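Local structure of uncharacterised protein (5KKO) at residues N15-I20 with A37-I42. The protein is of unknown function, a small alpha-helical protein from Vibrio cholerae that assembles with other copies of itself. Numbering follows the deposited sequence. Where two conformers were deposited one is given.
Sequences NAMLRI and AHLLNI
M17 and L39 meet on the buried side of a helical hairpin, in which helix 11-20 and helix 28-43 run nearly antiparallel, 156° between the directions of the two short segments. With the segment axes 11.5 Å apart, M17 and H38 do most of the bridging and I20 adds to it, a clear instance of how widely spaced helices can still share a core. M17 is a selenomethionine. In the conformer described here its chain extends as far as SE and then bends (chi3 68°), bringing CE against the isobutyl end of L39. M17 CE lies close to both CG and CD2 of L39, though how close is doubtful, since M17 takes up a second conformer. L39 of a second subunit packs on M17 and its L18 on L39, which places the pair next to a subunit interface, and I9 from strand 2-10 also packs on M17.

The looser side is that of H38, which is partly exposed. M17 and H38 run alongside each other, pointing opposite ways, with M17 SE 3.9 Å from H38 CB. The approach of M17 SE to the H38 ring is oblique, 5.3 Å from the centroid. I42 CD1 touches M17 SE more loosely. I20, buried and touching L34 and I35, reaches obliquely across to the imidazole, I20 CD1 lying 4.0 Å from H38 CD2.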
loop_
_atom_site.group_PDB
_atom_site.type_symbol
_atom_site.label_atom_id
_atom_site.label_comp_id
_atom_site.label_asym_id
_atom_site.label_seq_id
_atom_site.Cartn_x
_atom_site.Cartn_y
_atom_site.Cartn_z
ATOM N N ASN C 15 10.964 16.872 9.672
ATOM C CA ASN C 15 10.883 18.320 9.860
ATOM C C ASN C 15 11.878 19.041 8.976
ATOM O O ASN C 15 11.580 20.135 8.472
ATOM C CB ASN C 15 11.105 18.638 11.352
ATOM C CG ASN C 15 9.847 18.390 12.164
ATOM O OD1 ASN C 15 8.744 18.306 11.584
ATOM N ND2 ASN C 15 9.994 18.231 13.470
ATOM N N ALA C 16 13.051 18.454 8.769
ATOM C CA ALA C 16 13.998 19.096 7.861
ATOM C C ALA C 16 13.435 19.183 6.448
ATOM O O ALA C 16 13.593 20.208 5.758
ATOM C CB ALA C 16 15.323 18.329 7.814
HETATM N N MSE C 17 12.787 18.125 5.984
HETATM C CA MSE C 17 12.216 18.151 4.664
HETATM C C MSE C 17 11.081 19.179 4.582
HETATM O O MSE C 17 10.969 19.890 3.584
HETATM C CB MSE C 17 11.728 16.746 4.333
HETATM C CG MSE C 17 12.898 15.699 4.353
HETATM SE SE MSE C 17 12.286 13.934 3.937
HETATM C CE MSE C 17 11.829 14.194 2.064
ATOM N N LEU C 18 10.247 19.266 5.632
ATOM C CA LEU C 18 9.210 20.298 5.669
ATOM C C LEU C 18 9.820 21.686 5.566
ATOM O O LEU C 18 9.288 22.568 4.845
ATOM C CB LEU C 18 8.341 20.159 6.955
ATOM C CG LEU C 18 7.314 19.042 6.825
ATOM C CD1 LEU C 18 6.825 18.560 8.247
ATOM C CD2 LEU C 18 6.098 19.422 5.972
ATOM N N ARG C 19 10.883 21.917 6.319
ATOM C CA ARG C 19 11.530 23.222 6.279
ATOM C C ARG C 19 12.112 23.497 4.901
ATOM O O ARG C 19 12.018 24.633 4.371
ATOM C CB ARG C 19 12.612 23.257 7.337
ATOM C CG ARG C 19 13.331 24.588 7.348
ATOM C CD ARG C 19 14.433 24.507 8.416
ATOM N NE ARG C 19 15.405 25.561 8.137
ATOM C CZ ARG C 19 15.137 26.814 8.399
ATOM N NH1 ARG C 19 14.001 27.082 9.038
ATOM N NH2 ARG C 19 16.040 27.768 8.108
ATOM N N ILE C 20 12.727 22.484 4.292
ATOM C CA ILE C 20 13.373 22.660 2.993
ATOM C C ILE C 20 12.348 23.108 1.939
ATOM O O ILE C 20 12.681 23.935 1.069
ATOM C CB ILE C 20 14.091 21.368 2.571
ATOM C CG1 ILE C 20 15.352 21.169 3.337
ATOM C CG2 ILE C 20 14.435 21.415 1.021
ATOM C CD1 ILE C 20 15.800 19.689 3.312
ATOM N N ALA C 37 17.117 13.943 -2.716
ATOM C CA ALA C 37 18.214 13.241 -2.056
ATOM C C ALA C 37 17.736 12.604 -0.752
ATOM O O ALA C 37 18.077 11.441 -0.461
ATOM C CB ALA C 37 19.353 14.213 -1.807
ATOM N N HIS C 38 16.957 13.336 0.054
ATOM C CA HIS C 38 16.471 12.735 1.287
ATOM C C HIS C 38 15.563 11.537 0.998
ATOM O O HIS C 38 15.596 10.529 1.740
ATOM C CB HIS C 38 15.720 13.798 2.112
ATOM C CG HIS C 38 16.625 14.665 2.927
ATOM N ND1 HIS C 38 17.316 14.194 4.038
ATOM C CD2 HIS C 38 16.999 15.959 2.763
ATOM C CE1 HIS C 38 18.019 15.184 4.564
ATOM N NE2 HIS C 38 17.857 16.268 3.815
ATOM N N LEU C 39 14.710 11.664 -0.011
ATOM C CA LEU C 39 13.781 10.572 -0.324
ATOM C C LEU C 39 14.559 9.370 -0.848
ATOM O O LEU C 39 14.254 8.239 -0.478
ATOM C CB LEU C 39 12.745 11.090 -1.332
ATOM C CG LEU C 39 11.726 12.100 -0.825
ATOM C CD1 LEU C 39 11.007 12.613 -2.133
ATOM C CD2 LEU C 39 10.706 11.520 0.111
ATOM N N LEU C 40 15.557 9.576 -1.709
ATOM C CA LEU C 40 16.355 8.444 -2.158
ATOM C C LEU C 40 17.126 7.800 -1.000
ATOM O O LEU C 40 17.312 6.578 -0.958
ATOM C CB LEU C 40 17.366 8.916 -3.226
ATOM C CG LEU C 40 16.719 9.313 -4.548
ATOM C CD1 LEU C 40 17.864 9.817 -5.443
ATOM C CD2 LEU C 40 16.135 8.082 -5.244
ATOM N N ASN C 41 17.585 8.615 -0.049
ATOM C CA ASN C 41 18.267 8.074 1.131
ATOM C C ASN C 41 17.378 7.118 1.925
ATOM O O ASN C 41 17.846 6.060 2.398
ATOM C CB ASN C 41 18.694 9.259 1.999
ATOM C CG ASN C 41 19.813 8.902 2.940
ATOM O OD1 ASN C 41 20.747 8.161 2.566
ATOM N ND2 ASN C 41 19.685 9.337 4.185
ATOM N N ILE C 42 16.108 7.481 2.062
ATOM C CA ILE C 42 15.158 6.595 2.741
ATOM C C ILE C 42 14.907 5.315 1.935
ATOM O O ILE C 42 14.828 4.207 2.509
ATOM C CB ILE C 42 13.853 7.349 3.001
ATOM C CG1 ILE C 42 14.080 8.554 3.968
ATOM C CG2 ILE C 42 12.740 6.394 3.522
ATOM C CD1 ILE C 42 12.940 9.630 3.900
#